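Local coordinates for bubble protein (Penicillium brevicompactum, PDB 1UOY), which may act as a toxin and may recognise a molecule, or part of one, that carries a negative surface potential, at residues V9-T14 and C30-V35; A20-R25 and V36-G41. One frame throughout, in Å; residues are numbered along the deposited sequence.

Contact 1. Residues V9-T14 and C30-V35; sequences VDQRRT and CDRTGV
Arg32 reaches from the turn ahead of strand 34-39 to Asp10 and Gln11. Its CB sets off beside the gap rather than into it, and CG, beside the backbone N at chi1 -63°, passes 3.5 Å from Gln11 NE2. The extended chain then carries the tip across, with NE 3.7 Å from Gln11 NE2. Beyond it the Gln11 amide lies over one guanidinium face, the planes 19° apart and CD 3.4 Å from NH2, toward the rim. NH1 and NH2 grip Asp10 end-on, one nitrogen to each oxygen: NH2 to OD1 and NH1 to OD2, both 2.9 Å, with OD1 offering its syn lone pair. Arginine suits the place because its flat cation can offer a face to the amide and two N-H groups at its edge to the carboxylate. Water 1 joins NH2 to Gln11 OE1, which also accepts from Asn8 N. Gln11 NE2 bonds to Gly29 O and, weakly, to Cys30 O (2.8 Å). Cys30 SG, disulfide-linked to Cys3, sits 3.6 Å from Arg13 CZ over the guanidinium face, while Arg13 NH2 bonds to Cys3 O. Backbone bonds of Asp10 and Arg12 to Cys28 hold the loop beside strand 26-28, and Arg32 NH1 reaches Cys54 O, just before strand 55-57.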
loop_
_atom_site.group_PDB
_atom_site.type_symbol
_atom_site.label_atom_id
_atom_site.label_comp_id
_atom_site.label_asym_id
_atom_site.label_seq_id
_atom_site.Cartn_x
_atom_site.Cartn_y
_atom_site.Cartn_z
ATOM N N VAL A 9 7.407 -6.871 1.115
ATOM C CA VAL A 9 7.967 -5.529 1.089
ATOM C C VAL A 9 7.176 -4.546 0.258
ATOM O O VAL A 9 7.450 -3.356 0.358
ATOM C CB VAL A 9 9.448 -5.536 0.612
ATOM C CG1 VAL A 9 10.326 -6.233 1.689
ATOM C CG2 VAL A 9 9.578 -6.209 -0.725
ATOM N N ASP A 10 6.255 -5.046 -0.585
ATOM C CA ASP A 10 5.436 -4.115 -1.384
ATOM C C ASP A 10 4.121 -3.814 -0.679
ATOM O O ASP A 10 3.255 -3.224 -1.319
ATOM C CB ASP A 10 5.144 -4.706 -2.790
ATOM C CG ASP A 10 4.325 -5.972 -2.745
ATOM O OD1 ASP A 10 4.411 -6.724 -1.740
ATOM O OD2 ASP A 10 3.656 -6.254 -3.755
ATOM N N GLN A 11 3.980 -4.143 0.608
ATOM C CA GLN A 11 2.714 -3.954 1.306
ATOM C C GLN A 11 2.785 -2.953 2.434
ATOM O O GLN A 11 3.832 -2.855 3.114
ATOM C CB GLN A 11 2.225 -5.290 1.837
ATOM C CG GLN A 11 1.989 -6.272 0.713
ATOM C CD GLN A 11 1.382 -7.551 1.208
ATOM O OE1 GLN A 11 2.086 -8.457 1.693
ATOM N NE2 GLN A 11 0.042 -7.640 1.125
ATOM N N ARG A 12 1.694 -2.197 2.597
ATOM C CA ARG A 12 1.562 -1.203 3.661
ATOM C C ARG A 12 0.166 -1.334 4.184
ATOM O O ARG A 12 -0.775 -1.681 3.440
ATOM C CB ARG A 12 1.812 0.227 3.146
ATOM C CG ARG A 12 3.205 0.421 2.583
ATOM C CD ARG A 12 4.261 0.455 3.688
ATOM N NE ARG A 12 5.582 0.830 3.175
ATOM C CZ ARG A 12 6.431 0.011 2.578
ATOM N NH1 ARG A 12 6.122 -1.274 2.382
ATOM N NH2 ARG A 12 7.608 0.478 2.147
ATOM N N ARG A 13 -0.011 -1.083 5.484
ATOM C CA ARG A 13 -1.321 -1.301 6.077
ATOM C C ARG A 13 -2.243 -0.112 5.825
ATOM O O ARG A 13 -1.945 1.022 6.253
ATOM C CB ARG A 13 -1.163 -1.615 7.581
ATOM C CG ARG A 13 -2.518 -1.919 8.212
ATOM C CD ARG A 13 -2.308 -2.506 9.651
ATOM N NE ARG A 13 -1.672 -3.821 9.586
ATOM C CZ ARG A 13 -2.310 -4.976 9.357
ATOM N NH1 ARG A 13 -3.630 -5.001 9.179
ATOM N NH2 ARG A 13 -1.629 -6.116 9.304
ATOM N N THR A 14 -3.356 -0.366 5.137
ATOM C CA THR A 14 -4.296 0.693 4.849
ATOM C C THR A 14 -4.724 1.393 6.163
ATOM O O THR A 14 -5.002 0.745 7.189
ATOM C CB THR A 14 -5.521 0.134 4.122
ATOM O OG1 THR A 14 -5.066 -0.688 3.029
ATOM C CG2 THR A 14 -6.421 1.249 3.602
ATOM N N CYS A 30 -2.549 -4.836 2.871
ATOM C CA CYS A 30 -2.210 -6.148 3.372
ATOM C C CYS A 30 -2.951 -7.299 2.711
ATOM O O CYS A 30 -2.352 -8.358 2.467
ATOM C CB CYS A 30 -2.359 -6.244 4.893
ATOM S SG CYS A 30 -1.603 -4.857 5.806
ATOM N N ASP A 31 -4.235 -7.114 2.431
ATOM C CA ASP A 31 -4.960 -8.188 1.767
ATOM C C ASP A 31 -4.946 -8.141 0.268
ATOM O O ASP A 31 -5.568 -8.973 -0.381
ATOM C CB ASP A 31 -6.391 -8.302 2.300
ATOM C CG ASP A 31 -7.271 -7.134 1.930
ATOM O OD1 ASP A 31 -6.888 -6.281 1.098
ATOM O OD2 ASP A 31 -8.423 -7.089 2.467
ATOM N N ARG A 32 -4.118 -7.230 -0.272
ATOM C CA ARG A 32 -3.937 -7.025 -1.706
ATOM C C ARG A 32 -5.183 -6.666 -2.464
ATOM O O ARG A 32 -5.182 -6.676 -3.678
ATOM C CB ARG A 32 -3.228 -8.227 -2.355
ATOM C CG ARG A 32 -1.806 -8.393 -1.780
ATOM C CD ARG A 32 -1.000 -9.391 -2.655
ATOM N NE ARG A 32 0.356 -9.552 -2.085
ATOM C CZ ARG A 32 1.376 -8.724 -2.324
ATOM N NH1 ARG A 32 1.233 -7.682 -3.147
ATOM N NH2 ARG A 32 2.525 -8.887 -1.657
ATOM N N THR A 33 -6.233 -6.249 -1.766
ATOM C CA THR A 33 -7.457 -5.845 -2.465
ATOM C C THR A 33 -7.485 -4.382 -2.827
ATOM O O THR A 33 -8.439 -3.927 -3.445
ATOM C CB THR A 33 -8.778 -6.154 -1.692
ATOM O OG1 THR A 33 -8.819 -5.364 -0.494
ATOM C CG2 THR A 33 -8.881 -7.651 -1.367
ATOM N N GLY A 34 -6.397 -3.662 -2.505
ATOM C CA GLY A 34 -6.344 -2.271 -2.861
ATOM C C GLY A 34 -4.924 -1.756 -2.992
ATOM O O GLY A 34 -3.999 -2.312 -2.440
ATOM N N VAL A 35 -4.812 -0.712 -3.782
ATOM C CA VAL A 35 -3.584 0.041 -3.960
ATOM C C VAL A 35 -3.667 1.212 -3.016
ATOM O O VAL A 35 -4.715 1.919 -2.977
ATOM C CB VAL A 35 -3.487 0.575 -5.358
ATOM C CG1 VAL A 35 -2.194 1.417 -5.507
ATOM C CG2 VAL A 35 -3.453 -0.610 -6.340
HETATM O O HOH W 1 2.153 -10.935 0.292
HETATM O O HOH W 2 -4.495 -3.036 4.265
#

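Contact 2. Residues A20-R25 and V36-G41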
loop_
_atom_site.group_PDB
_atom_site.type_symbol
_atom_site.label_atom_id
_atom_site.label_comp_id
_atom_site.label_asym_id
_atom_site.label_seq_id
_atom_site.Cartn_x
_atom_site.Cartn_y
_atom_site.Cartn_z
ATOM N N ALA A 20 5.932 11.495 5.090
ATOM C CA ALA A 20 5.673 12.340 3.936
ATOM C C ALA A 20 6.604 12.060 2.732
ATOM O O ALA A 20 6.186 12.260 1.575
ATOM C CB ALA A 20 5.772 13.797 4.352
ATOM N N GLY A 21 7.828 11.606 3.001
ATOM C CA GLY A 21 8.788 11.278 1.945
ATOM C C GLY A 21 8.326 10.173 1.010
ATOM O O GLY A 21 8.924 9.970 -0.032
ATOM N N ASN A 22 7.281 9.440 1.381
ATOM C CA ASN A 22 6.747 8.434 0.482
ATOM C C ASN A 22 6.270 9.079 -0.819
ATOM O O ASN A 22 6.234 8.395 -1.862
ATOM C CB ASN A 22 5.565 7.701 1.147
ATOM C CG ASN A 22 6.029 6.621 2.074
ATOM O OD1 ASN A 22 6.521 5.599 1.624
ATOM N ND2 ASN A 22 5.868 6.821 3.381
ATOM N N GLY A 23 5.941 10.367 -0.777
ATOM C CA GLY A 23 5.473 11.005 -1.995
ATOM C C GLY A 23 4.272 10.254 -2.543
ATOM O O GLY A 23 3.389 9.818 -1.759
ATOM N N ASP A 24 4.215 10.090 -3.874
ATOM C CA ASP A 24 3.075 9.425 -4.459
ATOM C C ASP A 24 3.305 7.977 -4.768
ATOM O O ASP A 24 2.614 7.412 -5.595
ATOM C CB ASP A 24 2.591 10.187 -5.699
ATOM C CG ASP A 24 3.620 10.282 -6.806
ATOM O OD1 ASP A 24 4.631 9.546 -6.821
ATOM O OD2 ASP A 24 3.379 11.106 -7.732
ATOM N N ARG A 25 4.253 7.354 -4.062
ATOM C CA ARG A 25 4.465 5.906 -4.279
ATOM C C ARG A 25 3.181 5.139 -3.999
ATOM O O ARG A 25 2.431 5.423 -3.046
ATOM C CB ARG A 25 5.521 5.377 -3.301
ATOM C CG ARG A 25 6.956 5.745 -3.656
ATOM C CD ARG A 25 7.844 5.146 -2.576
ATOM N NE ARG A 25 9.289 5.436 -2.649
ATOM C CZ ARG A 25 9.852 6.536 -2.166
ATOM N NH1 ARG A 25 9.145 7.557 -1.698
ATOM N NH2 ARG A 25 11.176 6.540 -1.933
ATOM N N VAL A 36 -2.605 1.483 -2.232
ATOM C CA VAL A 36 -2.619 2.619 -1.296
ATOM C C VAL A 36 -1.506 3.629 -1.606
ATOM O O VAL A 36 -0.438 3.275 -2.141
ATOM C CB VAL A 36 -2.477 2.127 0.177
ATOM C CG1 VAL A 36 -3.723 1.264 0.574
ATOM C CG2 VAL A 36 -1.238 1.209 0.360
ATOM N N GLU A 37 -1.750 4.874 -1.181
ATOM C CA GLU A 37 -0.815 5.980 -1.403
ATOM C C GLU A 37 -0.808 6.762 -0.105
ATOM O O GLU A 37 -1.829 6.866 0.567
ATOM C CB GLU A 37 -1.334 6.873 -2.568
ATOM C CG GLU A 37 -0.354 8.016 -2.922
ATOM C CD GLU A 37 -0.871 8.873 -4.029
ATOM O OE1 GLU A 37 -1.604 8.393 -4.915
ATOM O OE2 GLU A 37 -0.540 10.070 -4.028
ATOM N N CYS A 38 0.325 7.377 0.236
ATOM C CA CYS A 38 0.397 8.172 1.448
ATOM C C CYS A 38 -0.230 9.536 1.218
ATOM O O CYS A 38 0.310 10.346 0.467
ATOM C CB CYS A 38 1.864 8.273 1.850
ATOM S SG CYS A 38 2.035 9.138 3.454
ATOM N N LYS A 39 -1.369 9.750 1.841
ATOM C CA LYS A 39 -2.097 11.020 1.715
ATOM C C LYS A 39 -2.522 11.484 3.103
ATOM O O LYS A 39 -3.124 10.743 3.869
ATOM C CB LYS A 39 -3.351 10.833 0.850
ATOM C CG LYS A 39 -3.020 10.382 -0.581
ATOM C CD LYS A 39 -4.318 10.175 -1.367
ATOM C CE LYS A 39 -4.050 10.193 -2.835
ATOM N NZ LYS A 39 -3.630 11.550 -3.279
ATOM N N GLY A 40 -2.192 12.732 3.410
ATOM C CA GLY A 40 -2.591 13.244 4.718
ATOM C C GLY A 40 -2.073 12.411 5.884
ATOM O O GLY A 40 -2.741 12.279 6.916
ATOM N N GLY A 41 -0.890 11.841 5.689
ATOM C CA GLY A 41 -0.244 11.077 6.726
ATOM C C GLY A 41 -0.718 9.679 6.963
ATOM O O GLY A 41 -0.296 9.061 7.929
HETATM O O HOH W 3 2.833 7.217 -1.056
#
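Glu37 and Cys38, on the central strand of a three-stranded antiparallel sheet, face a type II' beta turn running from Asn22 to Arg25. No direct hydrogen bond crosses between the two segments. The polar link is water 3, which donates to Gly23 O (2.8 Å) and Arg25 O (2.7 Å) and accepts from Cys38 N, so one molecule satisfies two turn carbonyls and a strand amide. The direct contacts are packing. Asn22 CB rests on Cys38 CB at 3.8 Å; cysteine suits the place because its short side chain lets the CB atoms meet while SG goes on to the disulfide with Cys18. The aliphatic part of Glu37 lies along the turn: with CG anti to the backbone N (chi1 -176°) and the chain extended beyond it, CG passes Arg25 O at 3.8 Å and OE2 comes to 3.6 Å from Asp24 CB.

The Glu37 carboxylate has partners beyond the turn as well. Glu37 OE1 bonds to His26 NE2, and OE2 pairs with Lys39 NZ two residues along the strand; these partners probably ease the nearness of the Asp24 carboxylate. The polar end of Asn22 is engaged as well, ND2 donating to Lys19 O.

Within the turn, Gly23 takes a positive phi of 56° at the second position, a conformation glycine adopts readily because it has no CB. Arg25 is long enough to fold back over the turn, and its NH1 donates to Gly21 O and to Asn22 O. Asn22 O also receives Arg25 N, at 3.1 Å, the two donors arriving from opposite faces of its carbonyl plane.

From the N terminus, the chain first passes through 9-14, then 20-25, then strand 26-28, and only afterwards meets the partners of both loops. Contact 1 closes the loop from 9-14 to 30-35, and contact 2 the one from 20-25 to 36-41; because 20-25 lies inside the first loop and 36-41 beyond it, the two cross rather than nest. The second segments both run onto strand 34-39, but contact 1 is made in the turn ahead of it and contact 2 by Val36 to Cys38 on the strand. Thr14 OG1 packs against Val36 CG1 at 3.4 Å. Together they tie the strandless N-terminal region to the central strand and the turn leading into it.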